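Local coordinates for putative uncharacterized protein PH0242 (Pyrococcus horikoshii, PDB 3VU1) that is the C-terminal globular domain of an archaeal oligosaccharyltransferase AglB, a calcium-binding, strand-rich protein that contains an insert domain and two peripheral domains, at residues C164-S169 against S188-V193; L272-H277 against Q335-I340; E384-L389 against G428-P433. All blocks are in the same frame, centred on the assembly; numbering follows the deposited sequence.

Interaction 1 of 3, residues C164-S169 against S188-V193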
loop_
_atom_site.group_PDB
_atom_site.type_symbol
_atom_site.label_atom_id
_atom_site.label_comp_id
_atom_site.label_asym_id
_atom_site.label_seq_id
_atom_site.Cartn_x
_atom_site.Cartn_y
_atom_site.Cartn_z
ATOM N N CYS A 164 5.992 -24.707 23.289
ATOM C CA CYS A 164 5.026 -24.732 22.193
ATOM C C CYS A 164 5.647 -24.905 20.808
ATOM O O CYS A 164 6.746 -24.413 20.528
ATOM C CB CYS A 164 4.103 -23.511 22.266
ATOM S SG CYS A 164 3.205 -23.342 23.848
ATOM N N SER A 165 4.936 -25.631 19.952
ATOM C CA SER A 165 5.436 -25.965 18.621
ATOM C C SER A 165 4.645 -25.238 17.498
ATOM O O SER A 165 3.502 -25.606 17.213
ATOM C CB SER A 165 5.424 -27.491 18.421
ATOM O OG SER A 165 6.066 -27.848 17.201
ATOM N N PRO A 166 5.254 -24.215 16.858
ATOM C CA PRO A 166 4.493 -23.425 15.876
ATOM C C PRO A 166 4.052 -24.252 14.674
ATOM O O PRO A 166 4.744 -25.193 14.305
ATOM C CB PRO A 166 5.471 -22.317 15.450
ATOM C CG PRO A 166 6.810 -22.756 15.914
ATOM C CD PRO A 166 6.614 -23.690 17.069
ATOM N N ILE A 167 2.897 -23.912 14.096
ATOM C CA ILE A 167 2.412 -24.532 12.856
ATOM C C ILE A 167 3.539 -24.607 11.819
ATOM O O ILE A 167 3.747 -25.634 11.185
ATOM C CB ILE A 167 1.247 -23.713 12.246
ATOM C CG1 ILE A 167 0.014 -23.770 13.147
ATOM C CG2 ILE A 167 0.905 -24.203 10.843
ATOM C CD1 ILE A 167 -0.988 -22.676 12.870
ATOM N N LEU A 168 4.251 -23.501 11.646
ATOM C CA LEU A 168 5.294 -23.397 10.658
ATOM C C LEU A 168 6.230 -22.344 11.197
ATOM O O LEU A 168 5.823 -21.518 11.991
ATOM C CB LEU A 168 4.713 -22.953 9.315
ATOM C CG LEU A 168 5.696 -22.443 8.252
ATOM C CD1 LEU A 168 6.559 -23.602 7.751
ATOM C CD2 LEU A 168 5.014 -21.720 7.097
ATOM N N SER A 169 7.492 -22.395 10.794
ATOM C CA SER A 169 8.441 -21.353 11.121
ATOM C C SER A 169 9.265 -21.118 9.891
ATOM O O SER A 169 9.472 -22.043 9.095
ATOM C CB SER A 169 9.332 -21.770 12.277
ATOM O OG SER A 169 8.554 -22.337 13.320
ATOM N N SER A 188 -2.735 -28.404 24.465
ATOM C CA SER A 188 -3.585 -27.359 23.881
ATOM C C SER A 188 -3.043 -26.696 22.600
ATOM O O SER A 188 -1.831 -26.549 22.428
ATOM C CB SER A 188 -3.901 -26.288 24.929
ATOM O OG SER A 188 -2.709 -25.715 25.425
ATOM N N PRO A 189 -3.954 -26.273 21.703
ATOM C CA PRO A 189 -3.611 -25.681 20.387
ATOM C C PRO A 189 -2.676 -24.459 20.454
ATOM O O PRO A 189 -2.759 -23.658 21.396
ATOM C CB PRO A 189 -4.982 -25.255 19.820
ATOM C CG PRO A 189 -5.887 -25.166 21.014
ATOM C CD PRO A 189 -5.414 -26.266 21.925
ATOM N N PHE A 190 -1.802 -24.343 19.451
ATOM C CA PHE A 190 -0.873 -23.218 19.307
ATOM C C PHE A 190 -0.855 -22.788 17.843
ATOM O O PHE A 190 0.076 -23.142 17.089
ATOM C CB PHE A 190 0.526 -23.635 19.770
ATOM C CG PHE A 190 1.508 -22.507 19.897
ATOM C CD1 PHE A 190 1.329 -21.504 20.858
ATOM C CD2 PHE A 190 2.650 -22.471 19.077
ATOM C CE1 PHE A 190 2.260 -20.470 20.990
ATOM C CE2 PHE A 190 3.570 -21.429 19.190
ATOM C CZ PHE A 190 3.382 -20.433 20.155
ATOM N N PRO A 191 -1.897 -22.025 17.423
ATOM C CA PRO A 191 -2.082 -21.718 15.999
ATOM C C PRO A 191 -1.261 -20.492 15.573
ATOM O O PRO A 191 -1.799 -19.515 15.033
ATOM C CB PRO A 191 -3.588 -21.488 15.893
ATOM C CG PRO A 191 -3.988 -20.993 17.249
ATOM C CD PRO A 191 -2.940 -21.389 18.252
ATOM N N TYR A 192 0.047 -20.581 15.805
ATOM C CA TYR A 192 0.960 -19.499 15.519
ATOM C C TYR A 192 2.018 -19.914 14.541
ATOM O O TYR A 192 2.381 -21.080 14.453
ATOM C CB TYR A 192 1.599 -19.006 16.812
ATOM C CG TYR A 192 0.613 -18.269 17.679
ATOM C CD1 TYR A 192 -0.217 -18.960 18.557
ATOM C CD2 TYR A 192 0.484 -16.876 17.596
ATOM C CE1 TYR A 192 -1.144 -18.286 19.339
ATOM C CE2 TYR A 192 -0.440 -16.201 18.379
ATOM C CZ TYR A 192 -1.252 -16.910 19.242
ATOM O OH TYR A 192 -2.179 -16.254 20.019
ATOM N N VAL A 193 2.506 -18.933 13.808
ATOM C CA VAL A 193 3.580 -19.089 12.844
ATOM C C VAL A 193 4.770 -18.308 13.414
ATOM O O VAL A 193 4.550 -17.282 14.070
ATOM C CB VAL A 193 3.144 -18.530 11.452
ATOM C CG1 VAL A 193 4.335 -18.348 10.515
ATOM C CG2 VAL A 193 2.097 -19.435 10.812
#

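Interaction 2 of 3, residues L272-H277 against Q335-I340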
loop_
_atom_site.group_PDB
_atom_site.type_symbol
_atom_site.label_atom_id
_atom_site.label_comp_id
_atom_site.label_asym_id
_atom_site.label_seq_id
_atom_site.Cartn_x
_atom_site.Cartn_y
_atom_site.Cartn_z
ATOM N N LEU A 272 20.927 -1.715 -17.336
ATOM C CA LEU A 272 20.719 -1.833 -18.775
ATOM C C LEU A 272 21.715 -0.942 -19.544
ATOM O O LEU A 272 21.938 0.213 -19.186
ATOM C CB LEU A 272 19.287 -1.433 -19.151
ATOM C CG LEU A 272 18.142 -2.422 -18.923
ATOM C CD1 LEU A 272 16.807 -1.715 -19.132
ATOM C CD2 LEU A 272 18.236 -3.640 -19.841
ATOM N N SER A 273 22.304 -1.484 -20.605
ATOM C CA SER A 273 23.218 -0.723 -21.471
ATOM C C SER A 273 22.424 0.121 -22.440
ATOM O O SER A 273 21.326 -0.262 -22.827
ATOM C CB SER A 273 24.068 -1.694 -22.285
ATOM O OG SER A 273 23.251 -2.444 -23.181
ATOM N N PRO A 274 22.977 1.260 -22.874
ATOM C CA PRO A 274 22.347 1.935 -24.042
ATOM C C PRO A 274 22.397 0.992 -25.255
ATOM O O PRO A 274 23.191 0.061 -25.243
ATOM C CB PRO A 274 23.254 3.150 -24.288
ATOM C CG PRO A 274 24.040 3.329 -23.018
ATOM C CD PRO A 274 24.157 1.983 -22.358
ATOM N N GLY A 275 21.581 1.226 -26.278
ATOM C CA GLY A 275 21.494 0.341 -27.433
ATOM C C GLY A 275 20.138 -0.357 -27.466
ATOM O O GLY A 275 19.285 -0.112 -26.591
ATOM N N LYS A 276 19.940 -1.236 -28.462
ATOM C CA LYS A 276 18.678 -1.976 -28.633
ATOM C C LYS A 276 18.474 -3.063 -27.593
ATOM O O LYS A 276 19.415 -3.760 -27.219
ATOM C CB LYS A 276 18.552 -2.583 -30.034
ATOM C CG LYS A 276 18.295 -1.531 -31.083
ATOM C CD LYS A 276 18.172 -2.073 -32.497
ATOM C CE LYS A 276 18.203 -0.896 -33.477
ATOM N NZ LYS A 276 17.697 -1.271 -34.834
ATOM N N HIS A 277 17.237 -3.207 -27.133
ATOM C CA HIS A 277 16.897 -4.294 -26.251
ATOM C C HIS A 277 15.537 -4.826 -26.574
ATOM O O HIS A 277 14.651 -4.108 -27.060
ATOM C CB HIS A 277 16.881 -3.813 -24.803
ATOM C CG HIS A 277 18.233 -3.464 -24.236
ATOM N ND1 HIS A 277 18.982 -4.365 -23.536
ATOM C CD2 HIS A 277 18.942 -2.249 -24.220
ATOM C CE1 HIS A 277 20.121 -3.758 -23.093
ATOM N NE2 HIS A 277 20.096 -2.463 -23.513
ATOM N N GLN A 335 22.222 8.465 -17.438
ATOM C CA GLN A 335 22.539 7.879 -16.138
ATOM C C GLN A 335 21.562 6.772 -15.737
ATOM O O GLN A 335 21.983 5.753 -15.212
ATOM C CB GLN A 335 22.612 8.944 -15.042
ATOM C CG GLN A 335 22.851 8.327 -13.663
ATOM C CD GLN A 335 22.852 9.323 -12.521
ATOM O OE1 GLN A 335 23.108 8.943 -11.380
ATOM N NE2 GLN A 335 22.594 10.601 -12.813
ATOM N N LYS A 336 20.268 6.979 -15.974
ATOM C CA LYS A 336 19.276 5.983 -15.601
ATOM C C LYS A 336 18.031 6.029 -16.483
ATOM O O LYS A 336 17.790 7.024 -17.169
ATOM C CB LYS A 336 18.889 6.119 -14.130
ATOM C CG LYS A 336 18.262 7.444 -13.751
ATOM C CD LYS A 336 17.768 7.369 -12.319
ATOM C CE LYS A 336 17.334 8.733 -11.803
ATOM N NZ LYS A 336 16.934 8.595 -10.375
ATOM N N TYR A 337 17.257 4.938 -16.473
ATOM C CA TYR A 337 15.992 4.875 -17.235
ATOM C C TYR A 337 14.767 4.736 -16.324
ATOM O O TYR A 337 14.741 3.923 -15.383
ATOM C CB TYR A 337 16.007 3.784 -18.326
ATOM C CG TYR A 337 17.268 3.789 -19.160
ATOM C CD1 TYR A 337 18.287 2.875 -18.909
ATOM C CD2 TYR A 337 17.453 4.715 -20.182
ATOM C CE1 TYR A 337 19.451 2.866 -19.652
ATOM C CE2 TYR A 337 18.617 4.718 -20.935
ATOM C CZ TYR A 337 19.615 3.788 -20.660
ATOM O OH TYR A 337 20.787 3.769 -21.385
ATOM N N ARG A 338 13.766 5.557 -16.602
ATOM C CA ARG A 338 12.529 5.496 -15.850
ATOM C C ARG A 338 11.392 5.017 -16.750
ATOM O O ARG A 338 11.055 5.649 -17.753
ATOM C CB ARG A 338 12.209 6.864 -15.218
ATOM C CG ARG A 338 11.095 6.841 -14.185
ATOM C CD ARG A 338 10.743 8.247 -13.763
ATOM N NE ARG A 338 11.682 8.722 -12.770
ATOM C CZ ARG A 338 11.919 10.000 -12.506
ATOM N NH1 ARG A 338 11.279 10.951 -13.188
ATOM N NH2 ARG A 338 12.810 10.319 -11.571
ATOM N N PHE A 339 10.812 3.890 -16.372
ATOM C CA PHE A 339 9.632 3.370 -17.033
ATOM C C PHE A 339 8.353 4.055 -16.516
ATOM O O PHE A 339 8.096 4.097 -15.311
ATOM C CB PHE A 339 9.595 1.849 -16.870
ATOM C CG PHE A 339 10.720 1.149 -17.594
ATOM C CD1 PHE A 339 12.044 1.291 -17.168
ATOM C CD2 PHE A 339 10.467 0.374 -18.717
ATOM C CE1 PHE A 339 13.085 0.662 -17.831
ATOM C CE2 PHE A 339 11.511 -0.253 -19.391
ATOM C CZ PHE A 339 12.816 -0.111 -18.946
ATOM N N ILE A 340 7.593 4.630 -17.441
ATOM C CA ILE A 340 6.346 5.333 -17.135
ATOM C C ILE A 340 5.101 4.659 -17.717
ATOM O O ILE A 340 5.073 4.288 -18.889
ATOM C CB ILE A 340 6.406 6.813 -17.601
ATOM C CG1 ILE A 340 6.882 7.721 -16.466
ATOM C CG2 ILE A 340 5.028 7.331 -17.944
ATOM C CD1 ILE A 340 8.270 7.415 -16.003
#

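Interaction 3 of 3, residues E384-L389 against G428-P433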
loop_
_atom_site.group_PDB
_atom_site.type_symbol
_atom_site.label_atom_id
_atom_site.label_comp_id
_atom_site.label_asym_id
_atom_site.label_seq_id
_atom_site.Cartn_x
_atom_site.Cartn_y
_atom_site.Cartn_z
ATOM N N GLU A 384 1.588 21.249 -14.967
ATOM C CA GLU A 384 0.406 21.647 -15.723
ATOM C C GLU A 384 -0.329 20.431 -16.289
ATOM O O GLU A 384 0.283 19.444 -16.647
ATOM C CB GLU A 384 0.764 22.632 -16.832
ATOM C CG GLU A 384 1.304 21.976 -18.089
ATOM C CD GLU A 384 1.288 22.911 -19.279
ATOM O OE1 GLU A 384 1.327 24.138 -19.055
ATOM O OE2 GLU A 384 1.234 22.425 -20.434
ATOM N N TYR A 385 -1.649 20.497 -16.340
ATOM C CA TYR A 385 -2.421 19.406 -16.884
ATOM C C TYR A 385 -3.603 20.016 -17.568
ATOM O O TYR A 385 -3.901 21.203 -17.391
ATOM C CB TYR A 385 -2.989 18.488 -15.793
ATOM C CG TYR A 385 -2.009 17.684 -14.982
ATOM C CD1 TYR A 385 -1.618 18.121 -13.708
ATOM C CD2 TYR A 385 -1.496 16.463 -15.456
ATOM C CE1 TYR A 385 -0.731 17.382 -12.938
ATOM C CE2 TYR A 385 -0.601 15.721 -14.691
ATOM C CZ TYR A 385 -0.227 16.188 -13.430
ATOM O OH TYR A 385 0.639 15.476 -12.634
ATOM N N THR A 386 -4.287 19.178 -18.335
ATOM C CA THR A 386 -5.630 19.463 -18.764
ATOM C C THR A 386 -6.537 18.429 -18.113
ATOM O O THR A 386 -6.441 17.236 -18.375
ATOM C CB THR A 386 -5.707 19.505 -20.296
ATOM O OG1 THR A 386 -4.942 20.636 -20.723
ATOM C CG2 THR A 386 -7.169 19.614 -20.812
ATOM N N ALA A 387 -7.401 18.907 -17.232
ATOM C CA ALA A 387 -8.227 18.031 -16.417
ATOM C C ALA A 387 -9.697 18.097 -16.782
ATOM O O ALA A 387 -10.165 19.071 -17.343
ATOM C CB ALA A 387 -8.045 18.370 -14.942
ATOM N N ASP A 388 -10.394 17.019 -16.477
ATOM C CA ASP A 388 -11.830 17.001 -16.364
ATOM C C ASP A 388 -12.150 16.991 -14.862
ATOM O O ASP A 388 -11.378 16.432 -14.063
ATOM C CB ASP A 388 -12.386 15.759 -17.056
ATOM C CG ASP A 388 -12.189 15.794 -18.572
ATOM O OD1 ASP A 388 -12.490 14.766 -19.227
ATOM O OD2 ASP A 388 -11.732 16.845 -19.101
ATOM N N LEU A 389 -13.251 17.638 -14.474
ATOM C CA LEU A 389 -13.666 17.664 -13.071
ATOM C C LEU A 389 -14.919 16.829 -12.876
ATOM O O LEU A 389 -15.910 17.069 -13.543
ATOM C CB LEU A 389 -13.904 19.096 -12.621
ATOM C CG LEU A 389 -14.580 19.349 -11.265
ATOM C CD1 LEU A 389 -13.820 18.714 -10.100
ATOM C CD2 LEU A 389 -14.816 20.849 -11.048
ATOM N N GLY A 428 -11.828 19.904 -19.968
ATOM C CA GLY A 428 -10.742 20.774 -20.405
ATOM C C GLY A 428 -10.362 21.945 -19.541
ATOM O O GLY A 428 -10.055 23.007 -20.056
ATOM N N ILE A 429 -10.364 21.762 -18.227
ATOM C CA ILE A 429 -9.773 22.752 -17.332
ATOM C C ILE A 429 -8.258 22.742 -17.488
ATOM O O ILE A 429 -7.633 21.684 -17.417
ATOM C CB ILE A 429 -10.114 22.481 -15.858
ATOM C CG1 ILE A 429 -11.628 22.413 -15.680
ATOM C CG2 ILE A 429 -9.489 23.553 -14.969
ATOM C CD1 ILE A 429 -12.078 21.965 -14.306
ATOM N N LYS A 430 -7.671 23.912 -17.709
ATOM C CA LYS A 430 -6.219 24.038 -17.767
ATOM C C LYS A 430 -5.670 24.314 -16.389
ATOM O O LYS A 430 -5.773 25.425 -15.910
ATOM C CB LYS A 430 -5.800 25.147 -18.743
ATOM C CG LYS A 430 -5.594 24.697 -20.191
ATOM C CD LYS A 430 -5.114 25.868 -21.053
ATOM C CE LYS A 430 -4.026 25.479 -22.053
ATOM N NZ LYS A 430 -4.568 24.683 -23.191
ATOM N N LEU A 431 -5.092 23.306 -15.747
ATOM C CA LEU A 431 -4.426 23.518 -14.447
ATOM C C LEU A 431 -2.972 23.987 -14.559
ATOM O O LEU A 431 -2.253 23.592 -15.479
ATOM C CB LEU A 431 -4.485 22.262 -13.597
ATOM C CG LEU A 431 -5.882 21.747 -13.318
ATOM C CD1 LEU A 431 -5.760 20.433 -12.564
ATOM C CD2 LEU A 431 -6.653 22.771 -12.506
ATOM N N ARG A 432 -2.557 24.819 -13.604
ATOM C CA ARG A 432 -1.219 25.433 -13.581
ATOM C C ARG A 432 -0.482 24.987 -12.324
ATOM O O ARG A 432 -1.069 24.952 -11.242
ATOM C CB ARG A 432 -1.285 26.981 -13.568
ATOM C CG ARG A 432 -2.264 27.637 -14.541
ATOM C CD ARG A 432 -1.594 28.146 -15.813
ATOM N NE ARG A 432 -0.847 27.085 -16.491
ATOM C CZ ARG A 432 0.447 27.149 -16.822
ATOM N NH1 ARG A 432 1.169 28.239 -16.573
ATOM N NH2 ARG A 432 1.015 26.111 -17.420
ATOM N N PRO A 433 0.817 24.678 -12.453
ATOM C CA PRO A 433 1.594 24.340 -11.271
ATOM C C PRO A 433 1.357 25.364 -10.169
ATOM O O PRO A 433 1.464 26.557 -10.432
ATOM C CB PRO A 433 3.032 24.434 -11.771
ATOM C CG PRO A 433 2.937 24.088 -13.219
ATOM C CD PRO A 433 1.635 24.661 -13.684
#

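Interaction 1 of 3, residues C164-S169 against S188-V193
A cysteine-aromatic contact in the insert domain joins C164, half of the disulfide with C184, to F190. The CB of C164 stands over the middle of the F190 ring, 3.5 Å from the centroid, a CH-pi contact. The sulfur lies over the same face, further out, with SG 4.3 Å from the centroid of the F190 ring. F190 reaches this place with CG anti to its backbone N (chi1 -170°). Y192 CD1 lies over the opposite face, toward the rim. P166 CA sits at the ring edge, in its plane. V157, I159 and L203 of neighbouring strands also touch F190.

Past the ring, the kink between strands 162-165 and 168-171 is tied to the start of strand 192-196. The I167 N to Y192 O hydrogen bond is 2.9 Å long. The donor comes nearly end-on to the carbonyl, at a C=O...N angle of 172°, but the N-H is bent, at 133°. I167 CD1 rests on the backbone of P191, 3.5 Å from its CA. P191 is the centre of an inverse gamma turn. One bent hydrogen bond thus joins the segments at the kink, beside others to G180 and R183, while the F190 face packs on C164 next to the disulfide.

Interaction 2 of 3, residues L272-H277 against Q335-I340
L272 and Y337 carry the buried half of this contact, which packs the loop before strand 275-285 against the start of strand 336-356. The carbonyl oxygen of L272 meets the edge of the Y337 ring, in its plane, with O 3.7 Å from CE1. L272 CB is 4.3 Å from the same Y337 CE1. Further along, L272 CD1 comes to the edge of the F339 ring, 4.3 Å from CZ. L331 and V486 also touch L272, and V297 packs on both Y337 and F339, so this half belongs to an apolar core between sheets.

The P274 end is the more solvent-facing side, and P274 buries less surface here than L272. P274 and the Y337 side chain cross at about a right angle, and P274 CG lies 3.7 Å from Y337 OH. That hydroxyl is hydrogen-bonded to the carbonyl of P332, so its polar partner lies outside the two segments. H277 ties the loop to itself through S273 and to D260. Its NE2 donates to S273 O at 2.6 Å, with the acceptor near the imidazole plane, and its ND1 is hydrogen-bonded to D260. L272 CD2 lies over one face of that imidazole, toward its rim.

No hydrogen bond crosses between the segments. The contact therefore rests on apolar and ring-edge packing, while H277 braces the loop through S273 O and D260.

Interaction 3 of 3, residues E384-L389 against G428-P433
E384 turns CG between its backbone N and carbonyl carbon (chi1 82°), then runs extended. R432 bends at chi2 and chi3 so that its guanidinium folds back alongside. The two side chains lie side by side and point the same way. E384 OE1 meets R432 NH2 at the edge of the guanidinium, a salt bridge of 2.6 Å. The carboxylate and guanidinium planes are 77° apart, so this is a one-oxygen grip and not a flat paired one. P433 CD lies over one guanidinium face, toward its rim, and P433 CG is 3.6 Å from E384 N.

From this end inward, strands 385-401 and 412-431 form an antiparallel hairpin pair. Y385 and L431 are a hydrogen-bonded pair, as are A387 and I429; T386 and K430 form the non-hydrogen-bonded pair between. A387 N to I429 O is 2.8 Å and lies in the carbonyl plane. At the other end G428 and I429 both face A387, a G1 beta bulge, with G428 at positive phi. G428 N is bonded to D388 OD2 at 3.2 Å.

One face is apolar. A387 CB touches L431 CD1 at 3.9 Å, and L389 CB touches I429 CD1 at 3.8 Å. F475 and I438 lie against this side. The pair is thus held by backbone bonds, with an exposed ion pair at one end and an aspartate holding the bulge amide at the other.

Overall arrangement
The three contacts follow one another along the chain, each closing before the next opens. Each belongs to a different domain: interaction 1 to the insert domain, interaction 2 to Peripheral 1 and interaction 3 to Peripheral 2. Interaction 1 stands apart, its centre 48 Å from that of interaction 2 and 56 Å from that of interaction 3, and it lies across the chain's centre from the latter. It belongs to its own mixed sheet. Interactions 2 and 3 are closer, with centres 31 Å apart and nearest atoms about 11 Å apart. Both reach one large antiparallel sheet, in which strand 464-487 pairs with both 336-356 and 385-401. That sheet thus probably links the two peripheral domains.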